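Local atomic coordinates of DNA-3-methyladenine glycosidase (Bacillus halodurans, PDB entry 2H56), a protein that belongs to the HhH-GPD superfamily of base excision DNA repair proteins and is built mostly of helices. Residues A[38-43]-A[209-214]; A[138-143]-A[153-158]; A[163-168]-A[204-209]. All blocks are in the same frame, centred on the assembly; numbering follows the deposited sequence.

Interaction 1: residues A[38-43]-A[209-214]; sequences EIAGEV and LWKAAG
Ala-40, in the last turn of helix 31-40, makes the first contact with Lys-211 of helix 202-219; their CA atoms are 7.8 Å apart, the nearest backbone approach of the two segments. The methyl CB of Ala-40 points at the lysine chain and lies 4.4 Å from CD of Lys-211, while the carbonyl O of Ala-40 is 3.8 Å from CE of Lys-211. Gly-41 then leaves the helix with positive phi (80°), and the chain runs on past the same lysine. At Glu-42 the CB is directed away from helix 202-219, and the backbone makes the contact: the carbonyl O of Glu-42 lies 3.7 Å from CE of Lys-211. NZ of Lys-211 is 3.9 Å from O of Glu-42, beyond hydrogen-bonding distance. Val-43 finishes the walk, with CG1 set 3.7 Å from CD of Lys-211 and the two side chains crossing at a slant. The lysine chain is roughly extended up to its last torsion (chi4 75°), and CD and CE, rather than the ammonium group, make the close contacts. Val-43 also pairs by backbone with Phe-16 of strand 13-16. The contact thus joins a helix-to-strand turn, leading into a two-stranded antiparallel sheet, to a long helix of the HhH-GPD fold.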
loop_
_atom_site.group_PDB
_atom_site.type_symbol
_atom_site.label_atom_id
_atom_site.label_comp_id
_atom_site.label_asym_id
_atom_site.label_seq_id
_atom_site.Cartn_x
_atom_site.Cartn_y
_atom_site.Cartn_z
ATOM N N GLU A 38 -3.180 6.995 -21.371
ATOM C CA GLU A 38 -2.383 7.226 -22.579
ATOM C C GLU A 38 -1.421 8.438 -22.401
ATOM O O GLU A 38 -0.306 8.399 -22.892
ATOM C CB GLU A 38 -3.240 7.272 -23.865
ATOM C CG GLU A 38 -3.562 5.832 -24.460
ATOM N N ILE A 39 -1.816 9.460 -21.646
ATOM C CA ILE A 39 -0.917 10.552 -21.325
ATOM C C ILE A 39 0.097 10.185 -20.201
ATOM O O ILE A 39 1.290 10.506 -20.285
ATOM C CB ILE A 39 -1.703 11.838 -20.957
ATOM C CG1 ILE A 39 -2.429 12.422 -22.183
ATOM C CG2 ILE A 39 -0.763 12.894 -20.369
ATOM N N ALA A 40 -0.355 9.503 -19.157
ATOM C CA ALA A 40 0.520 9.256 -17.990
ATOM C C ALA A 40 1.578 8.193 -18.224
ATOM O O ALA A 40 2.570 8.187 -17.547
ATOM C CB ALA A 40 -0.295 8.881 -16.748
ATOM N N GLY A 41 1.372 7.260 -19.136
ATOM C CA GLY A 41 2.391 6.227 -19.372
ATOM C C GLY A 41 2.362 5.096 -18.351
ATOM O O GLY A 41 1.323 4.790 -17.774
ATOM N N GLU A 42 3.509 4.461 -18.130
ATOM C CA GLU A 42 3.539 3.276 -17.296
ATOM C C GLU A 42 3.522 3.634 -15.836
ATOM O O GLU A 42 3.950 4.714 -15.444
ATOM C CB GLU A 42 4.751 2.415 -17.598
ATOM C CG GLU A 42 6.077 2.968 -17.126
ATOM C CD GLU A 42 7.281 2.216 -17.719
ATOM O OE1 GLU A 42 7.121 1.544 -18.795
ATOM O OE2 GLU A 42 8.385 2.314 -17.113
ATOM N N VAL A 43 3.012 2.705 -15.041
ATOM C CA VAL A 43 3.151 2.750 -13.605
ATOM C C VAL A 43 3.947 1.557 -13.130
ATOM O O VAL A 43 4.137 0.582 -13.867
ATOM C CB VAL A 43 1.794 2.687 -12.915
ATOM C CG1 VAL A 43 1.059 3.991 -13.116
ATOM C CG2 VAL A 43 0.994 1.470 -13.408
ATOM N N LEU A 209 -4.383 6.423 -10.102
ATOM C CA LEU A 209 -5.044 7.425 -9.294
ATOM C C LEU A 209 -3.993 8.204 -8.522
ATOM O O LEU A 209 -4.026 9.453 -8.481
ATOM C CB LEU A 209 -6.103 6.791 -8.375
ATOM C CG LEU A 209 -7.398 6.310 -9.074
ATOM C CD1 LEU A 209 -8.514 6.036 -8.083
ATOM C CD2 LEU A 209 -7.892 7.342 -10.047
ATOM N N TRP A 210 -3.037 7.476 -7.936
ATOM C CA TRP A 210 -1.964 8.125 -7.183
ATOM C C TRP A 210 -1.163 9.066 -8.058
ATOM O O TRP A 210 -0.774 10.150 -7.619
ATOM C CB TRP A 210 -1.037 7.108 -6.531
ATOM C CG TRP A 210 -1.497 6.712 -5.210
ATOM C CD1 TRP A 210 -1.897 7.535 -4.225
ATOM C CD2 TRP A 210 -1.631 5.387 -4.705
ATOM N NE1 TRP A 210 -2.288 6.820 -3.134
ATOM C CE2 TRP A 210 -2.133 5.492 -3.401
ATOM C CE3 TRP A 210 -1.390 4.119 -5.233
ATOM C CZ2 TRP A 210 -2.378 4.376 -2.598
ATOM C CZ3 TRP A 210 -1.648 3.007 -4.452
ATOM C CH2 TRP A 210 -2.126 3.143 -3.139
ATOM N N LYS A 211 -0.928 8.639 -9.296
ATOM C CA LYS A 211 -0.196 9.438 -10.265
ATOM C C LYS A 211 -0.993 10.723 -10.552
ATOM O O LYS A 211 -0.444 11.842 -10.520
ATOM C CB LYS A 211 0.049 8.621 -11.522
ATOM C CG LYS A 211 1.427 8.797 -12.104
ATOM C CD LYS A 211 1.778 7.653 -13.046
ATOM C CE LYS A 211 3.065 7.934 -13.810
ATOM N NZ LYS A 211 4.280 7.760 -12.963
ATOM N N ALA A 212 -2.300 10.570 -10.748
ATOM C CA ALA A 212 -3.195 11.722 -10.931
ATOM C C ALA A 212 -3.178 12.664 -9.730
ATOM O O ALA A 212 -3.169 13.881 -9.909
ATOM C CB ALA A 212 -4.607 11.248 -11.210
ATOM N N ALA A 213 -3.176 12.109 -8.518
ATOM C CA ALA A 213 -3.156 12.936 -7.300
ATOM C C ALA A 213 -1.885 13.776 -7.136
ATOM O O ALA A 213 -1.962 14.892 -6.621
ATOM C CB ALA A 213 -3.376 12.076 -6.057
ATOM N N GLY A 214 -0.726 13.241 -7.546
ATOM C CA GLY A 214 0.564 13.967 -7.465
ATOM C C GLY A 214 0.804 15.052 -8.530
ATOM O O GLY A 214 0.186 16.134 -8.494
#

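Interaction 2: residues A[138-143]-A[153-158]; sequences EKLTAI and MFMMFS
The CA atoms of Leu-140 and Phe-154, 9.0 Å apart, mark the nearest backbone approach of segments 138-143 and 153-158, on helices 133-141 and 148-157, a separation that leaves the meeting to side chains. Leu-140 supplies every contact atom on its helix. Its chi1 of -66° sets CG beside the backbone N, and from there both methyls reach the neighbouring helix. CD1 of Leu-140 lies 3.5 Å from CD2 of Phe-154, and CD2 of Leu-140 is 3.9 Å from CE2 of Phe-154; both methyls thus approach the CD2-CE2 bond of the ring, CD1 obliquely. The two side chains meet at about a right angle. The ring itself is sent out by a chi1 of -179°, with CG anti to the backbone N. Over one face of it lies OG of Ser-158, from the residue that first leaves the helix, 3.0 Å above the plane and displaced toward the rim. Met-155, a selenomethionine, adds a lighter touch through CG, 4.1 Å from CD1 of Leu-140, on a slanting approach. All three touching residues are buried, and the contact is wholly apolar, burying 109 Å² summed over both segments. Two successive helices joined by a short turn are consistent with the helix-hairpin-helix motif that gives the superfamily its name, and the Leu-140/Phe-154 pair packs the two helices together. Around them, Phe-154 also rests on Ser-54 and Leu-55 of helix 51-61, Ile-143 leans on helix 105-119, and Met-153 and Met-156 reach across to helix 202-219.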
loop_
_atom_site.group_PDB
_atom_site.type_symbol
_atom_site.label_atom_id
_atom_site.label_comp_id
_atom_site.label_asym_id
_atom_site.label_seq_id
_atom_site.Cartn_x
_atom_site.Cartn_y
_atom_site.Cartn_z
ATOM N N GLU A 138 -8.782 -9.644 6.864
ATOM C CA GLU A 138 -9.120 -10.159 8.205
ATOM C C GLU A 138 -7.901 -10.636 8.958
ATOM O O GLU A 138 -7.681 -10.230 10.085
ATOM C CB GLU A 138 -10.111 -11.312 8.141
ATOM C CG GLU A 138 -11.554 -10.857 7.952
ATOM C CD GLU A 138 -12.422 -11.883 7.225
ATOM O OE1 GLU A 138 -11.894 -12.948 6.817
ATOM O OE2 GLU A 138 -13.641 -11.625 7.061
ATOM N N LYS A 139 -7.112 -11.511 8.341
ATOM C CA LYS A 139 -5.954 -12.085 9.026
ATOM C C LYS A 139 -5.004 -10.972 9.429
ATOM O O LYS A 139 -4.551 -10.954 10.547
ATOM C CB LYS A 139 -5.240 -13.133 8.174
ATOM C CG LYS A 139 -6.109 -14.322 7.750
ATOM C CD LYS A 139 -6.340 -15.285 8.892
ATOM C CE LYS A 139 -6.939 -16.620 8.421
ATOM N NZ LYS A 139 -6.354 -17.793 9.171
ATOM N N LEU A 140 -4.751 -10.009 8.553
ATOM C CA LEU A 140 -3.861 -8.899 8.888
ATOM C C LEU A 140 -4.396 -7.902 9.979
ATOM O O LEU A 140 -3.635 -7.468 10.854
ATOM C CB LEU A 140 -3.520 -8.126 7.615
ATOM C CG LEU A 140 -2.698 -8.839 6.529
ATOM C CD1 LEU A 140 -2.662 -8.002 5.202
ATOM C CD2 LEU A 140 -1.295 -9.123 7.026
ATOM N N THR A 141 -5.669 -7.512 9.929
ATOM C CA THR A 141 -6.183 -6.479 10.845
ATOM C C THR A 141 -6.434 -6.988 12.267
ATOM O O THR A 141 -6.527 -6.197 13.231
ATOM C CB THR A 141 -7.442 -5.831 10.301
ATOM O OG1 THR A 141 -8.355 -6.851 9.902
ATOM C CG2 THR A 141 -7.117 -4.962 9.092
ATOM N N ALA A 142 -6.503 -8.313 12.394
ATOM C CA ALA A 142 -6.409 -9.020 13.693
ATOM C C ALA A 142 -5.184 -8.616 14.536
ATOM O O ALA A 142 -5.213 -8.764 15.761
ATOM C CB ALA A 142 -6.399 -10.557 13.476
ATOM N N ILE A 143 -4.123 -8.130 13.885
ATOM C CA ILE A 143 -2.929 -7.703 14.570
ATOM C C ILE A 143 -3.113 -6.275 15.071
ATOM O O ILE A 143 -3.474 -5.395 14.302
ATOM C CB ILE A 143 -1.714 -7.765 13.639
ATOM C CG1 ILE A 143 -1.520 -9.181 13.097
ATOM C CG2 ILE A 143 -0.419 -7.303 14.346
ATOM C CD1 ILE A 143 -0.799 -9.173 11.767
HETATM N N MSE A 153 -2.566 -1.396 2.054
HETATM C CA MSE A 153 -1.260 -0.975 1.504
HETATM C C MSE A 153 -0.238 -2.114 1.512
HETATM O O MSE A 153 0.598 -2.250 0.555
HETATM C CB MSE A 153 -0.676 0.187 2.286
HETATM C CG MSE A 153 -1.535 1.374 2.314
HETATM SE SE MSE A 153 -1.723 2.141 0.562
HETATM C CE MSE A 153 0.100 3.061 0.430
ATOM N N PHE A 154 -0.326 -2.923 2.570
ATOM C CA PHE A 154 0.519 -4.090 2.699
ATOM C C PHE A 154 0.236 -5.095 1.612
ATOM O O PHE A 154 1.181 -5.681 1.074
ATOM C CB PHE A 154 0.319 -4.762 4.050
ATOM C CG PHE A 154 1.177 -5.965 4.251
ATOM C CD1 PHE A 154 2.536 -5.821 4.564
ATOM C CD2 PHE A 154 0.639 -7.239 4.147
ATOM C CE1 PHE A 154 3.353 -6.942 4.728
ATOM C CE2 PHE A 154 1.446 -8.363 4.327
ATOM C CZ PHE A 154 2.803 -8.215 4.615
HETATM N N MSE A 155 -1.040 -5.309 1.285
HETATM C CA MSE A 155 -1.385 -6.288 0.285
HETATM C C MSE A 155 -0.837 -5.829 -1.068
HETATM O O MSE A 155 -0.603 -6.649 -1.984
HETATM C CB MSE A 155 -2.905 -6.455 0.150
HETATM C CG MSE A 155 -3.628 -7.040 1.331
HETATM SE SE MSE A 155 -5.475 -7.539 0.924
HETATM C CE MSE A 155 -5.143 -8.722 -0.631
HETATM N N MSE A 156 -0.699 -4.518 -1.251
HETATM C CA MSE A 156 -0.384 -4.058 -2.592
HETATM C C MSE A 156 1.124 -4.081 -2.733
HETATM O O MSE A 156 1.661 -4.786 -3.564
HETATM C CB MSE A 156 -0.925 -2.655 -2.872
HETATM C CG MSE A 156 -2.453 -2.538 -3.050
HETATM SE SE MSE A 156 -2.828 -0.651 -3.310
HETATM C CE MSE A 156 -4.830 -0.401 -3.518
ATOM N N PHE A 157 1.771 -3.328 -1.861
ATOM C CA PHE A 157 3.161 -2.962 -1.977
ATOM C C PHE A 157 4.085 -3.982 -1.339
ATOM O O PHE A 157 5.301 -3.796 -1.324
ATOM C CB PHE A 157 3.367 -1.604 -1.300
ATOM C CG PHE A 157 2.760 -0.496 -2.047
ATOM C CD1 PHE A 157 3.268 -0.136 -3.277
ATOM C CD2 PHE A 157 1.661 0.169 -1.560
ATOM C CE1 PHE A 157 2.705 0.905 -4.016
ATOM C CE2 PHE A 157 1.078 1.199 -2.283
ATOM C CZ PHE A 157 1.607 1.572 -3.521
ATOM N N SER A 158 3.533 -5.063 -0.816
ATOM C CA SER A 158 4.370 -6.061 -0.206
ATOM C C SER A 158 4.003 -7.461 -0.626
ATOM O O SER A 158 4.895 -8.202 -0.927
ATOM C CB SER A 158 4.383 -5.885 1.304
ATOM O OG SER A 158 4.337 -7.137 1.926
#

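Interaction 3: residues A[163-168]-A[204-209]; sequences DVLSVG and VACLYL
Cys-206 of helix 202-219 meets Val-164 and Leu-165 in the loop that, in this HhH-GPD fold, runs from helix 148-157, probably the second helix of the hairpin, to helix 170-180. The backbones come nearest at Leu-165 and Cys-206, whose CA atoms are 6.9 Å apart. The apolar part rests on the leucine: with CG anti to the backbone N (chi1 -179°) and chi2 at 73°, the side chain, which starts out beside the helix, brings CD1 up to the thiol. Cys-206 points its CB at the loop. Leu-191 and Trp-198 pack against the same leucine, and the Cys-206 side chain also touches Met-156 of helix 148-157 and Leu-172 of helix 170-180.

Polar bonds accompany this apolar contact: Val-164 N to Thr-203 OG1 and Ser-166 OG to Glu-152 OE1 link the loop to helix 202-219 and helix 148-157, while a salt bridge from Asp-163 OD1 to Arg-161 NE stays within the loop. The thiol touches two groups on the loop at similar range: SG of Cys-206 lies 3.8 Å from CD1 of Leu-165 and 3.9 Å from the carbonyl O of Val-164.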
loop_
_atom_site.group_PDB
_atom_site.type_symbol
_atom_site.label_atom_id
_atom_site.label_comp_id
_atom_site.label_asym_id
_atom_site.label_seq_id
_atom_site.Cartn_x
_atom_site.Cartn_y
_atom_site.Cartn_z
ATOM N N ASP A 163 -5.681 -6.912 -6.760
ATOM C CA ASP A 163 -7.146 -6.813 -6.606
ATOM C C ASP A 163 -7.578 -6.095 -5.291
ATOM O O ASP A 163 -8.455 -6.558 -4.557
ATOM C CB ASP A 163 -7.730 -8.217 -6.656
ATOM C CG ASP A 163 -7.188 -9.140 -5.537
ATOM O OD1 ASP A 163 -6.111 -8.883 -4.946
ATOM O OD2 ASP A 163 -7.874 -10.134 -5.250
ATOM N N VAL A 164 -6.946 -4.960 -5.032
ATOM C CA VAL A 164 -7.100 -4.200 -3.802
ATOM C C VAL A 164 -7.524 -2.769 -4.181
ATOM O O VAL A 164 -6.978 -2.175 -5.096
ATOM C CB VAL A 164 -5.737 -4.166 -3.054
ATOM C CG1 VAL A 164 -5.810 -3.329 -1.758
ATOM C CG2 VAL A 164 -5.224 -5.604 -2.770
ATOM N N LEU A 165 -8.511 -2.229 -3.499
ATOM C CA LEU A 165 -8.933 -0.854 -3.694
ATOM C C LEU A 165 -9.071 -0.181 -2.308
ATOM O O LEU A 165 -10.053 -0.433 -1.602
ATOM C CB LEU A 165 -10.269 -0.881 -4.407
ATOM C CG LEU A 165 -10.995 0.409 -4.793
ATOM C CD1 LEU A 165 -10.323 1.125 -5.965
ATOM C CD2 LEU A 165 -12.444 0.058 -5.158
ATOM N N SER A 166 -8.103 0.632 -1.876
ATOM C CA SER A 166 -8.234 1.197 -0.551
ATOM C C SER A 166 -9.153 2.415 -0.550
ATOM O O SER A 166 -8.737 3.559 -0.772
ATOM C CB SER A 166 -6.908 1.549 0.081
ATOM O OG SER A 166 -7.163 2.008 1.399
ATOM N N VAL A 167 -10.414 2.166 -0.250
ATOM C CA VAL A 167 -11.395 3.243 -0.279
ATOM C C VAL A 167 -11.036 4.392 0.651
ATOM O O VAL A 167 -11.386 5.536 0.378
ATOM C CB VAL A 167 -12.786 2.695 0.005
ATOM C CG1 VAL A 167 -13.714 3.777 0.464
ATOM C CG2 VAL A 167 -13.281 2.020 -1.273
ATOM N N GLY A 168 -10.293 4.103 1.717
ATOM C CA GLY A 168 -9.981 5.131 2.719
ATOM C C GLY A 168 -8.755 5.960 2.417
ATOM O O GLY A 168 -8.437 6.844 3.162
ATOM N N VAL A 204 -3.942 -1.795 -9.929
ATOM C CA VAL A 204 -3.306 -1.111 -11.056
ATOM C C VAL A 204 -3.951 0.289 -11.295
ATOM O O VAL A 204 -3.247 1.300 -11.465
ATOM C CB VAL A 204 -3.309 -1.963 -12.350
ATOM C CG1 VAL A 204 -2.627 -1.205 -13.459
ATOM C CG2 VAL A 204 -2.597 -3.338 -12.149
ATOM N N ALA A 205 -5.279 0.362 -11.262
ATOM C CA ALA A 205 -5.987 1.659 -11.289
ATOM C C ALA A 205 -5.482 2.579 -10.203
ATOM O O ALA A 205 -5.270 3.766 -10.412
ATOM C CB ALA A 205 -7.479 1.457 -11.109
ATOM N N CYS A 206 -5.303 2.027 -9.015
ATOM C CA CYS A 206 -4.906 2.833 -7.875
ATOM C C CYS A 206 -3.550 3.479 -8.083
ATOM O O CYS A 206 -3.318 4.595 -7.633
ATOM C CB CYS A 206 -4.910 1.992 -6.597
ATOM S SG CYS A 206 -6.576 1.563 -6.023
ATOM N N LEU A 207 -2.646 2.771 -8.747
ATOM C CA LEU A 207 -1.376 3.357 -9.101
ATOM C C LEU A 207 -1.612 4.603 -9.983
ATOM O O LEU A 207 -0.971 5.631 -9.799
ATOM C CB LEU A 207 -0.502 2.341 -9.830
ATOM C CG LEU A 207 -0.083 1.114 -9.029
ATOM C CD1 LEU A 207 0.686 0.137 -9.917
ATOM C CD2 LEU A 207 0.727 1.546 -7.838
ATOM N N TYR A 208 -2.541 4.536 -10.919
ATOM C CA TYR A 208 -2.806 5.697 -11.781
ATOM C C TYR A 208 -3.513 6.803 -11.026
ATOM O O TYR A 208 -3.269 7.991 -11.256
ATOM C CB TYR A 208 -3.601 5.292 -13.017
ATOM C CG TYR A 208 -2.737 4.590 -14.038
ATOM C CD1 TYR A 208 -1.840 5.316 -14.817
ATOM C CD2 TYR A 208 -2.796 3.212 -14.210
ATOM C CE1 TYR A 208 -1.042 4.717 -15.734
ATOM C CE2 TYR A 208 -1.977 2.581 -15.153
ATOM C CZ TYR A 208 -1.105 3.348 -15.904
ATOM O OH TYR A 208 -0.288 2.760 -16.817
ATOM N N LEU A 209 -4.383 6.423 -10.102
ATOM C CA LEU A 209 -5.044 7.425 -9.294
ATOM C C LEU A 209 -3.993 8.204 -8.522
ATOM O O LEU A 209 -4.026 9.453 -8.481
ATOM C CB LEU A 209 -6.103 6.791 -8.375
ATOM C CG LEU A 209 -7.398 6.310 -9.074
ATOM C CD1 LEU A 209 -8.514 6.036 -8.083
ATOM C CD2 LEU A 209 -7.892 7.342 -10.047
#

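Helix 202-219 serves interactions 1 and 3, whose segments overlap at Leu-209, while interaction 2 lies within the probable helical hairpin. Interactions 2 and 3 are buried, their centres each about 9 Å from the chain centre; interaction 1, about 16 Å out, is partly buried. Their chemistry follows: aliphatic on aromatic in the hairpin, thiol on methyl in the loop, and lysine methylenes against methyls and backbone carbonyls nearer the surface. Direct contacts tie them: Tyr-208 OH probably hydrogen-bonds Gly-41 O at 2.8 Å, Met-156 CE packs 3.6 Å from Cys-206 SG, and Trp-210 CZ3 lies 3.7 Å from Phe-157 CZ. Along the chain, interactions 2 and 3 follow in series within the loop closed by interaction 1.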